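Long-range contacts in methionyl-tRNA formyltransferase (Clostridium thermocellum, PDB 1ZGH), which probably transfers a formyl group from 10-formyltetrahydrofolate to the methionine carried by initiator tRNA: residues 144-152 and 162-171; 99-110 and 125-135. All coordinates share one frame; numbering follows the deposited sequence.

Contact 1 of 2, residues 144-152 and 162-171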
loop_
_atom_site.group_PDB
_atom_site.type_symbol
_atom_site.label_atom_id
_atom_site.label_comp_id
_atom_site.label_asym_id
_atom_site.label_seq_id
_atom_site.Cartn_x
_atom_site.Cartn_y
_atom_site.Cartn_z
ATOM N N ILE A 144 -15.882 4.549 4.993
ATOM C CA ILE A 144 -15.405 4.259 3.635
ATOM C C ILE A 144 -16.027 5.262 2.679
ATOM O O ILE A 144 -17.246 5.413 2.667
ATOM C CB ILE A 144 -15.818 2.825 3.193
ATOM C CG1 ILE A 144 -15.174 1.768 4.101
ATOM C CG2 ILE A 144 -15.408 2.580 1.743
ATOM C CD1 ILE A 144 -15.826 0.391 4.015
ATOM N N PHE A 145 -15.202 5.943 1.892
ATOM C CA PHE A 145 -15.676 6.844 0.843
ATOM C C PHE A 145 -16.212 6.061 -0.352
ATOM O O PHE A 145 -17.315 6.336 -0.832
ATOM C CB PHE A 145 -14.553 7.771 0.356
ATOM C CG PHE A 145 -14.100 8.783 1.366
ATOM C CD1 PHE A 145 -14.763 9.999 1.503
ATOM C CD2 PHE A 145 -12.999 8.526 2.181
ATOM C CE1 PHE A 145 -14.316 10.963 2.433
ATOM C CE2 PHE A 145 -12.559 9.459 3.106
ATOM C CZ PHE A 145 -13.212 10.685 3.233
ATOM N N PHE A 146 -15.404 5.109 -0.843
ATOM C CA PHE A 146 -15.769 4.175 -1.937
ATOM C C PHE A 146 -14.589 3.211 -2.252
ATOM O O PHE A 146 -13.493 3.340 -1.686
ATOM C CB PHE A 146 -16.231 4.926 -3.210
ATOM C CG PHE A 146 -15.192 5.879 -3.788
ATOM C CD1 PHE A 146 -14.273 5.437 -4.732
ATOM C CD2 PHE A 146 -15.146 7.201 -3.396
ATOM C CE1 PHE A 146 -13.313 6.299 -5.263
ATOM C CE2 PHE A 146 -14.201 8.078 -3.930
ATOM C CZ PHE A 146 -13.278 7.619 -4.856
ATOM N N LYS A 147 -14.840 2.246 -3.138
ATOM C CA LYS A 147 -13.919 1.152 -3.447
ATOM C C LYS A 147 -13.741 0.995 -4.945
ATOM O O LYS A 147 -14.629 1.379 -5.713
ATOM C CB LYS A 147 -14.447 -0.184 -2.894
ATOM C CG LYS A 147 -14.585 -0.219 -1.383
ATOM C CD LYS A 147 -15.172 -1.533 -0.883
ATOM C CE LYS A 147 -15.412 -1.477 0.611
ATOM N NZ LYS A 147 -15.897 -2.774 1.149
ATOM N N ARG A 148 -12.593 0.441 -5.347
ATOM C CA ARG A 148 -12.327 0.059 -6.739
ATOM C C ARG A 148 -11.654 -1.314 -6.778
ATOM O O ARG A 148 -10.904 -1.643 -5.859
ATOM C CB ARG A 148 -11.424 1.089 -7.430
ATOM C CG ARG A 148 -12.043 2.469 -7.603
ATOM C CD ARG A 148 -13.162 2.485 -8.628
ATOM N NE ARG A 148 -13.863 3.781 -8.641
ATOM C CZ ARG A 148 -15.065 4.025 -8.122
ATOM N NH1 ARG A 148 -15.784 3.076 -7.527
ATOM N NH2 ARG A 148 -15.584 5.246 -8.217
ATOM N N ASP A 149 -11.918 -2.101 -7.824
ATOM C CA ASP A 149 -11.298 -3.421 -7.990
ATOM C C ASP A 149 -9.793 -3.353 -8.304
ATOM O O ASP A 149 -9.308 -2.390 -8.944
ATOM C CB ASP A 149 -11.968 -4.219 -9.117
ATOM C CG ASP A 149 -13.418 -4.589 -8.812
ATOM O OD1 ASP A 149 -13.792 -4.749 -7.621
ATOM O OD2 ASP A 149 -14.190 -4.720 -9.786
ATOM N N LEU A 150 -9.073 -4.374 -7.839
ATOM C CA LEU A 150 -7.635 -4.516 -8.060
ATOM C C LEU A 150 -7.258 -5.985 -8.214
ATOM O O LEU A 150 -7.545 -6.810 -7.337
ATOM C CB LEU A 150 -6.834 -3.916 -6.890
ATOM C CG LEU A 150 -5.305 -4.083 -6.964
ATOM C CD1 LEU A 150 -4.619 -3.291 -8.102
ATOM C CD2 LEU A 150 -4.686 -3.774 -5.645
ATOM N N ASP A 151 -6.595 -6.302 -9.321
ATOM C CA ASP A 151 -6.047 -7.632 -9.550
ATOM C C ASP A 151 -4.686 -7.817 -8.856
ATOM O O ASP A 151 -3.877 -6.888 -8.788
ATOM C CB ASP A 151 -5.893 -7.858 -11.058
ATOM C CG ASP A 151 -7.252 -7.899 -11.799
ATOM O OD1 ASP A 151 -8.234 -8.481 -11.269
ATOM O OD2 ASP A 151 -7.309 -7.383 -12.942
ATOM N N LEU A 152 -4.427 -9.036 -8.370
ATOM C CA LEU A 152 -3.230 -9.329 -7.584
ATOM C C LEU A 152 -2.245 -10.334 -8.252
ATOM O O LEU A 152 -1.506 -11.049 -7.570
ATOM C CB LEU A 152 -3.649 -9.849 -6.192
ATOM C CG LEU A 152 -4.459 -8.867 -5.328
ATOM C CD1 LEU A 152 -4.795 -9.540 -4.001
ATOM C CD2 LEU A 152 -3.701 -7.593 -5.070
ATOM N N ARG A 162 0.160 -0.822 -10.175
ATOM C CA ARG A 162 -1.196 -0.972 -10.697
ATOM C C ARG A 162 -2.215 -0.270 -9.763
ATOM O O ARG A 162 -3.087 0.471 -10.228
ATOM C CB ARG A 162 -1.496 -2.479 -10.826
ATOM C CG ARG A 162 -2.839 -2.862 -11.423
ATOM C CD ARG A 162 -2.984 -4.428 -11.444
ATOM N NE ARG A 162 -1.858 -5.095 -12.101
ATOM C CZ ARG A 162 -1.290 -6.234 -11.732
ATOM N NH1 ARG A 162 -1.777 -6.930 -10.719
ATOM N NH2 ARG A 162 -0.239 -6.704 -12.418
ATOM N N ALA A 163 -2.051 -0.456 -8.457
ATOM C CA ALA A 163 -2.909 0.179 -7.461
ATOM C C ALA A 163 -2.751 1.699 -7.485
ATOM O O ALA A 163 -3.744 2.445 -7.447
ATOM C CB ALA A 163 -2.572 -0.353 -6.104
ATOM N N SER A 164 -1.495 2.142 -7.550
ATOM C CA SER A 164 -1.152 3.566 -7.555
ATOM C C SER A 164 -1.823 4.263 -8.734
ATOM O O SER A 164 -2.393 5.364 -8.586
ATOM C CB SER A 164 0.368 3.756 -7.588
ATOM O OG SER A 164 0.718 5.117 -7.385
ATOM N N LYS A 165 -1.775 3.614 -9.902
ATOM C CA LYS A 165 -2.422 4.144 -11.086
ATOM C C LYS A 165 -3.951 4.287 -10.892
ATOM O O LYS A 165 -4.524 5.289 -11.283
ATOM C CB LYS A 165 -2.054 3.326 -12.320
ATOM C CG LYS A 165 -2.630 3.805 -13.624
ATOM C CD LYS A 165 -1.911 3.160 -14.868
ATOM C CE LYS A 165 -2.706 3.290 -16.134
ATOM N NZ LYS A 165 -1.873 2.991 -17.371
ATOM N N ILE A 166 -4.593 3.307 -10.264
ATOM C CA ILE A 166 -6.023 3.398 -9.937
ATOM C C ILE A 166 -6.299 4.546 -8.958
ATOM O O ILE A 166 -7.272 5.291 -9.120
ATOM C CB ILE A 166 -6.558 2.035 -9.379
ATOM C CG1 ILE A 166 -6.530 0.993 -10.508
ATOM C CG2 ILE A 166 -7.986 2.191 -8.775
ATOM C CD1 ILE A 166 -6.782 -0.500 -10.098
ATOM N N ILE A 167 -5.436 4.702 -7.960
ATOM C CA ILE A 167 -5.624 5.688 -6.937
ATOM C C ILE A 167 -5.509 7.107 -7.536
ATOM O O ILE A 167 -6.363 8.001 -7.298
ATOM C CB ILE A 167 -4.632 5.489 -5.783
ATOM C CG1 ILE A 167 -5.066 4.274 -4.955
ATOM C CG2 ILE A 167 -4.576 6.729 -4.868
ATOM C CD1 ILE A 167 -3.995 3.782 -3.946
ATOM N N PHE A 168 -4.461 7.303 -8.319
ATOM C CA PHE A 168 -4.168 8.623 -8.890
ATOM C C PHE A 168 -5.018 9.005 -10.090
ATOM O O PHE A 168 -5.349 10.193 -10.237
ATOM C CB PHE A 168 -2.684 8.770 -9.230
ATOM C CG PHE A 168 -1.828 9.091 -8.023
ATOM C CD1 PHE A 168 -1.750 10.385 -7.555
ATOM C CD2 PHE A 168 -1.123 8.094 -7.357
ATOM C CE1 PHE A 168 -0.974 10.705 -6.427
ATOM C CE2 PHE A 168 -0.330 8.388 -6.235
ATOM C CZ PHE A 168 -0.258 9.729 -5.773
ATOM N N ASN A 169 -5.385 8.038 -10.923
ATOM C CA ASN A 169 -6.111 8.371 -12.164
ATOM C C ASN A 169 -7.615 8.337 -11.979
ATOM O O ASN A 169 -8.322 9.053 -12.663
ATOM C CB ASN A 169 -5.699 7.449 -13.309
ATOM C CG ASN A 169 -4.248 7.680 -13.775
ATOM O OD1 ASN A 169 -3.538 8.568 -13.282
ATOM N ND2 ASN A 169 -3.827 6.897 -14.750
ATOM N N ASP A 170 -8.103 7.550 -11.021
ATOM C CA ASP A 170 -9.548 7.346 -10.833
ATOM C C ASP A 170 -10.027 7.830 -9.462
ATOM O O ASP A 170 -10.890 8.712 -9.383
ATOM C CB ASP A 170 -9.869 5.862 -11.043
ATOM C CG ASP A 170 -11.341 5.519 -10.810
ATOM O OD1 ASP A 170 -11.664 4.306 -10.876
ATOM O OD2 ASP A 170 -12.181 6.433 -10.577
HETATM N N MSE A 171 -9.452 7.299 -8.388
HETATM C CA MSE A 171 -9.993 7.531 -7.056
HETATM C C MSE A 171 -9.819 8.968 -6.524
HETATM O O MSE A 171 -10.790 9.562 -6.049
HETATM C CB MSE A 171 -9.462 6.501 -6.061
HETATM C CG MSE A 171 -9.791 5.075 -6.481
HETATM SE SE MSE A 171 -9.215 3.774 -5.165
HETATM C CE MSE A 171 -10.771 3.817 -3.949
#
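R162 and D151 open a helix-on-sheet packing in the formyltransferase domain: helix 156-178 lies against 144-151, an outermost strand of the mixed six-stranded sheet and the one just before it in the chain. The axes of segments 144-151 and 162-171 run almost antiparallel, at 161°, and approach to 9.2 Å, so the helix packs back on the strand it follows. The R162 chain is extended to CD and then bends, at chi3 -53°, to bring its guanidinium to the strand end. There NH1 donates to D151 O at 2.9 Å; the acceptor lies in the guanidinium plane, while the donor stands well above the carbonyl plane. The same NH1 also bonds to Y153 O, so the carbonyls of D151 and Y153 both hold it. Nearer the backbone, the R162 CG methylene touches L150 CD1 at 3.8 Å, and A163 CB lies 4.0 Å from the other methyl, L150 CD2. One turn on, I166 spreads its two branches along the strand: CD1 reaches D149 O and L150 CD1, whereas CG2 meets R148 CB at 3.9 Å. The carbonyl of I166 accepts from both D170 N and M171 N, marking a wider pi-type turn. D170 meets R148 at about a right angle; OD1 forms a salt bridge with NE at 3.2 Å, whose hydrogen bond is weak because the N-H is poorly aligned (124°). E174 grips R148 NH2 in a second salt bridge, and F146 CD1 lies over one face of the guanidinium, off-centre toward its rim. M171, a selenomethionine, slides past both R148 and F146: its CG packs on R148 CG at 3.6 Å, its CE on F146 CE1, and its carbonyl O sits at the ring edge, 3.4 Å from F146 CZ.

Contact 2 of 2, residues 99-110 and 125-135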
loop_
_atom_site.group_PDB
_atom_site.type_symbol
_atom_site.label_atom_id
_atom_site.label_comp_id
_atom_site.label_asym_id
_atom_site.label_seq_id
_atom_site.Cartn_x
_atom_site.Cartn_y
_atom_site.Cartn_z
ATOM N N THR A 99 -9.174 16.042 7.271
ATOM C CA THR A 99 -9.728 14.850 6.663
ATOM C C THR A 99 -8.603 14.075 6.024
ATOM O O THR A 99 -8.056 14.448 4.977
ATOM C CB THR A 99 -10.831 15.166 5.640
ATOM O OG1 THR A 99 -11.816 15.977 6.265
ATOM C CG2 THR A 99 -11.507 13.898 5.175
ATOM N N CYS A 100 -8.252 12.980 6.674
ATOM C CA CYS A 100 -7.163 12.142 6.225
ATOM C C CYS A 100 -7.751 10.945 5.509
ATOM O O CYS A 100 -8.616 10.273 6.065
ATOM C CB CYS A 100 -6.295 11.716 7.404
ATOM S SG CYS A 100 -5.329 13.041 8.125
ATOM N N VAL A 101 -7.256 10.682 4.296
ATOM C CA VAL A 101 -7.731 9.602 3.437
ATOM C C VAL A 101 -6.629 8.570 3.175
ATOM O O VAL A 101 -5.636 8.857 2.526
ATOM C CB VAL A 101 -8.237 10.148 2.088
ATOM C CG1 VAL A 101 -8.915 9.053 1.282
ATOM C CG2 VAL A 101 -9.177 11.323 2.337
ATOM N N VAL A 102 -6.808 7.383 3.718
ATOM C CA VAL A 102 -5.925 6.250 3.448
ATOM C C VAL A 102 -6.557 5.344 2.394
ATOM O O VAL A 102 -7.766 5.206 2.336
ATOM C CB VAL A 102 -5.639 5.497 4.776
ATOM C CG1 VAL A 102 -5.247 4.024 4.548
ATOM C CG2 VAL A 102 -4.563 6.225 5.525
ATOM N N PHE A 103 -5.714 4.700 1.588
ATOM C CA PHE A 103 -6.140 3.804 0.526
ATOM C C PHE A 103 -5.698 2.405 0.885
ATOM O O PHE A 103 -4.519 2.081 0.756
ATOM C CB PHE A 103 -5.537 4.271 -0.801
ATOM C CG PHE A 103 -6.077 5.578 -1.257
ATOM C CD1 PHE A 103 -5.504 6.761 -0.842
ATOM C CD2 PHE A 103 -7.192 5.634 -2.080
ATOM C CE1 PHE A 103 -6.010 7.961 -1.266
ATOM C CE2 PHE A 103 -7.682 6.833 -2.515
ATOM C CZ PHE A 103 -7.106 7.990 -2.110
ATOM N N HIS A 104 -6.622 1.597 1.408
ATOM C CA HIS A 104 -6.265 0.304 1.995
ATOM C C HIS A 104 -6.758 -0.812 1.074
ATOM O O HIS A 104 -7.921 -0.840 0.701
ATOM C CB HIS A 104 -6.818 0.205 3.407
ATOM C CG HIS A 104 -6.580 -1.110 4.068
ATOM N ND1 HIS A 104 -5.401 -1.428 4.701
ATOM C CD2 HIS A 104 -7.380 -2.197 4.193
ATOM C CE1 HIS A 104 -5.485 -2.650 5.197
ATOM N NE2 HIS A 104 -6.683 -3.135 4.915
HETATM N N MSE A 105 -5.851 -1.697 0.656
HETATM C CA MSE A 105 -6.160 -2.607 -0.464
HETATM C C MSE A 105 -6.917 -3.866 -0.085
HETATM O O MSE A 105 -6.694 -4.935 -0.653
HETATM C CB MSE A 105 -4.894 -2.949 -1.267
HETATM C CG MSE A 105 -3.863 -3.760 -0.567
HETATM SE SE MSE A 105 -2.648 -4.575 -1.975
HETATM C CE MSE A 105 -2.013 -2.976 -2.786
ATOM N N THR A 106 -7.839 -3.752 0.862
ATOM C CA THR A 106 -8.753 -4.845 1.139
ATOM C C THR A 106 -10.209 -4.364 1.047
ATOM O O THR A 106 -10.512 -3.148 1.082
ATOM C CB THR A 106 -8.504 -5.487 2.507
ATOM O OG1 THR A 106 -8.928 -4.590 3.552
ATOM C CG2 THR A 106 -7.032 -5.836 2.677
ATOM N N ASP A 107 -11.081 -5.351 0.905
ATOM C CA ASP A 107 -12.511 -5.154 0.840
ATOM C C ASP A 107 -13.069 -5.030 2.287
ATOM O O ASP A 107 -13.704 -5.943 2.827
ATOM C CB ASP A 107 -13.116 -6.335 0.039
ATOM C CG ASP A 107 -14.577 -6.087 -0.384
ATOM O OD1 ASP A 107 -15.129 -5.020 -0.055
ATOM O OD2 ASP A 107 -15.171 -6.974 -1.050
ATOM N N LEU A 108 -12.823 -3.876 2.904
ATOM C CA LEU A 108 -13.107 -3.658 4.336
ATOM C C LEU A 108 -14.589 -3.841 4.654
ATOM O O LEU A 108 -15.429 -3.459 3.833
ATOM C CB LEU A 108 -12.649 -2.257 4.761
ATOM C CG LEU A 108 -11.134 -2.081 4.882
ATOM C CD1 LEU A 108 -10.777 -0.592 4.953
ATOM C CD2 LEU A 108 -10.611 -2.806 6.087
ATOM N N PRO A 109 -14.926 -4.397 5.855
ATOM C CA PRO A 109 -14.091 -4.728 7.027
ATOM C C PRO A 109 -13.260 -6.026 6.959
ATOM O O PRO A 109 -12.558 -6.348 7.925
ATOM C CB PRO A 109 -15.118 -4.818 8.162
ATOM C CG PRO A 109 -16.349 -5.361 7.480
ATOM C CD PRO A 109 -16.346 -4.717 6.097
ATOM N N PHE A 110 -13.300 -6.754 5.837
ATOM C CA PHE A 110 -12.346 -7.850 5.636
ATOM C C PHE A 110 -10.930 -7.264 5.481
ATOM O O PHE A 110 -10.706 -6.337 4.706
ATOM C CB PHE A 110 -12.696 -8.710 4.409
ATOM C CG PHE A 110 -11.663 -9.763 4.099
ATOM C CD1 PHE A 110 -11.691 -10.996 4.755
ATOM C CD2 PHE A 110 -10.649 -9.525 3.170
ATOM C CE1 PHE A 110 -10.713 -11.973 4.484
ATOM C CE2 PHE A 110 -9.675 -10.504 2.893
ATOM C CZ PHE A 110 -9.724 -11.730 3.560
ATOM N N ILE A 125 -5.684 -15.158 -2.643
ATOM C CA ILE A 125 -6.651 -14.240 -3.229
ATOM C C ILE A 125 -6.049 -13.588 -4.500
ATOM O O ILE A 125 -4.910 -13.098 -4.476
ATOM C CB ILE A 125 -7.095 -13.183 -2.196
ATOM C CG1 ILE A 125 -7.905 -13.850 -1.086
ATOM C CG2 ILE A 125 -7.903 -12.034 -2.838
ATOM C CD1 ILE A 125 -7.910 -13.069 0.203
ATOM N N LYS A 126 -6.835 -13.562 -5.579
ATOM C CA LYS A 126 -6.353 -12.998 -6.842
ATOM C C LYS A 126 -6.974 -11.666 -7.225
ATOM O O LYS A 126 -6.468 -11.010 -8.132
ATOM C CB LYS A 126 -6.523 -14.002 -7.988
ATOM C CG LYS A 126 -5.377 -15.048 -8.022
ATOM C CD LYS A 126 -3.973 -14.512 -8.458
ATOM C CE LYS A 126 -2.940 -15.665 -8.405
ATOM N NZ LYS A 126 -1.604 -15.302 -9.068
ATOM N N LYS A 127 -8.034 -11.275 -6.522
ATOM C CA LYS A 127 -8.663 -9.967 -6.728
ATOM C C LYS A 127 -9.113 -9.385 -5.382
ATOM O O LYS A 127 -9.651 -10.103 -4.539
ATOM C CB LYS A 127 -9.876 -10.101 -7.637
ATOM C CG LYS A 127 -10.332 -8.760 -8.205
ATOM N N THR A 128 -8.889 -8.093 -5.196
ATOM C CA THR A 128 -9.277 -7.406 -3.964
ATOM C C THR A 128 -9.972 -6.090 -4.337
ATOM O O THR A 128 -10.273 -5.855 -5.513
ATOM C CB THR A 128 -8.032 -7.179 -3.043
ATOM O OG1 THR A 128 -8.436 -6.675 -1.768
ATOM C CG2 THR A 128 -7.000 -6.241 -3.664
ATOM N N LYS A 129 -10.230 -5.242 -3.352
ATOM C CA LYS A 129 -10.684 -3.881 -3.611
ATOM C C LYS A 129 -9.743 -2.922 -2.892
ATOM O O LYS A 129 -9.150 -3.268 -1.874
ATOM C CB LYS A 129 -12.130 -3.683 -3.153
ATOM C CG LYS A 129 -13.161 -4.401 -4.031
ATOM C CD LYS A 129 -14.525 -3.847 -3.835
ATOM C CE LYS A 129 -15.630 -4.767 -4.385
ATOM N NZ LYS A 129 -15.339 -5.178 -5.781
ATOM N N ILE A 130 -9.566 -1.739 -3.461
ATOM C CA ILE A 130 -8.912 -0.640 -2.781
ATOM C C ILE A 130 -10.029 0.192 -2.145
ATOM O O ILE A 130 -10.926 0.641 -2.857
ATOM C CB ILE A 130 -8.097 0.233 -3.779
ATOM C CG1 ILE A 130 -7.124 -0.650 -4.579
ATOM C CG2 ILE A 130 -7.357 1.366 -3.042
ATOM C CD1 ILE A 130 -6.394 0.097 -5.696
ATOM N N SER A 131 -10.005 0.330 -0.814
ATOM C CA SER A 131 -10.948 1.135 -0.072
ATOM C C SER A 131 -10.313 2.463 0.337
ATOM O O SER A 131 -9.272 2.497 1.022
ATOM C CB SER A 131 -11.431 0.415 1.195
ATOM O OG SER A 131 -11.895 -0.878 0.923
ATOM N N ALA A 132 -10.942 3.559 -0.083
ATOM C CA ALA A 132 -10.576 4.889 0.407
ATOM C C ALA A 132 -11.350 5.102 1.705
ATOM O O ALA A 132 -12.593 5.025 1.712
ATOM C CB ALA A 132 -10.898 5.946 -0.624
ATOM N N ILE A 133 -10.619 5.326 2.801
ATOM C CA ILE A 133 -11.215 5.481 4.132
ATOM C C ILE A 133 -10.712 6.700 4.884
ATOM O O ILE A 133 -9.587 7.151 4.679
ATOM C CB ILE A 133 -10.958 4.252 5.027
ATOM C CG1 ILE A 133 -9.472 4.144 5.397
ATOM C CG2 ILE A 133 -11.441 2.999 4.317
ATOM C CD1 ILE A 133 -9.157 3.001 6.336
ATOM N N LYS A 134 -11.567 7.220 5.756
ATOM C CA LYS A 134 -11.244 8.366 6.580
ATOM C C LYS A 134 -10.576 7.858 7.840
ATOM O O LYS A 134 -11.188 7.122 8.627
ATOM C CB LYS A 134 -12.511 9.141 6.967
ATOM C CG LYS A 134 -12.194 10.502 7.574
ATOM C CD LYS A 134 -13.416 11.235 8.005
ATOM C CE LYS A 134 -13.036 12.520 8.719
ATOM N NZ LYS A 134 -14.201 13.448 8.791
ATOM N N VAL A 135 -9.341 8.259 8.052
ATOM C CA VAL A 135 -8.580 7.845 9.230
ATOM C C VAL A 135 -9.296 8.274 10.533
ATOM O O VAL A 135 -9.707 9.436 10.662
ATOM C CB VAL A 135 -7.178 8.461 9.161
ATOM C CG1 VAL A 135 -6.347 8.107 10.376
ATOM C CG2 VAL A 135 -6.491 8.001 7.859
HETATM O O HOH W 1 -9.918 -7.908 0.174
#
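Strands 100-104 and 127-134 pair antiparallel, their axes 4.6 Å apart at closest approach and 164° between directions. Here the parallel part of the formyltransferase domain's mixed sheet gives way to its antiparallel part. V102 with I133 and H104 with S131 are hydrogen-bonded pairs, each closed by two N-H···O bonds, among them S131 N to H104 O at 2.8 Å; V101 with K134 and F103 with A132 are the non-hydrogen-bonded pairs. Beyond H104, whose side chain touches D140, a loop follows, with D107 centring an inverse gamma turn, and side-chain hydroxyls take over the pairing. S131 OG donates to T106 O at 2.7 Å, nearly along the C=O axis. T128 OG1, set anti to its own N by chi1 -172°, donates to M105 O from above the carbonyl plane and accepts from a water that itself accepts from D107 N. T106 OG1 closes the loop on F110 O at 2.7 Å.

On the face of V102 and I133, V102 CG2 touches V135 CG2 at 3.5 Å, and the L108 and I133 side chains cross nearly at right angles, with L108 CD1 3.7 Å from I133 CG2. On the opposite face F103 CE2 lies 3.8 Å from A132 CB, while I130 CG2 approaches the ring edge. This face turns to helix 156-178, where F103 packs on I167 and I172; strand 80-83 flanks 100-104, and strand 144-151 flanks 127-134.

Overall arrangement
The two contacts follow one another along the chain: residues 99-135 of contact 2 all precede residues 144-171 of contact 1, and their centres lie about 9 Å apart. Both use the mixed six-stranded sheet, in which 127-134 lies between 100-104 and the outermost strand 144-151. Helix and sheet also meet between the contacts, where M171 CE packs on I130 O at 3.4 Å. Separately, K147 NZ forms a salt bridge with D107 OD1 at 2.7 Å, linking strand 144-151 to the loop after 100-104. Together they join the antiparallel strands to the parallel part of the sheet and seat helix 156-178 on it, in what is probably the catalytic domain, as in other formyltransferases.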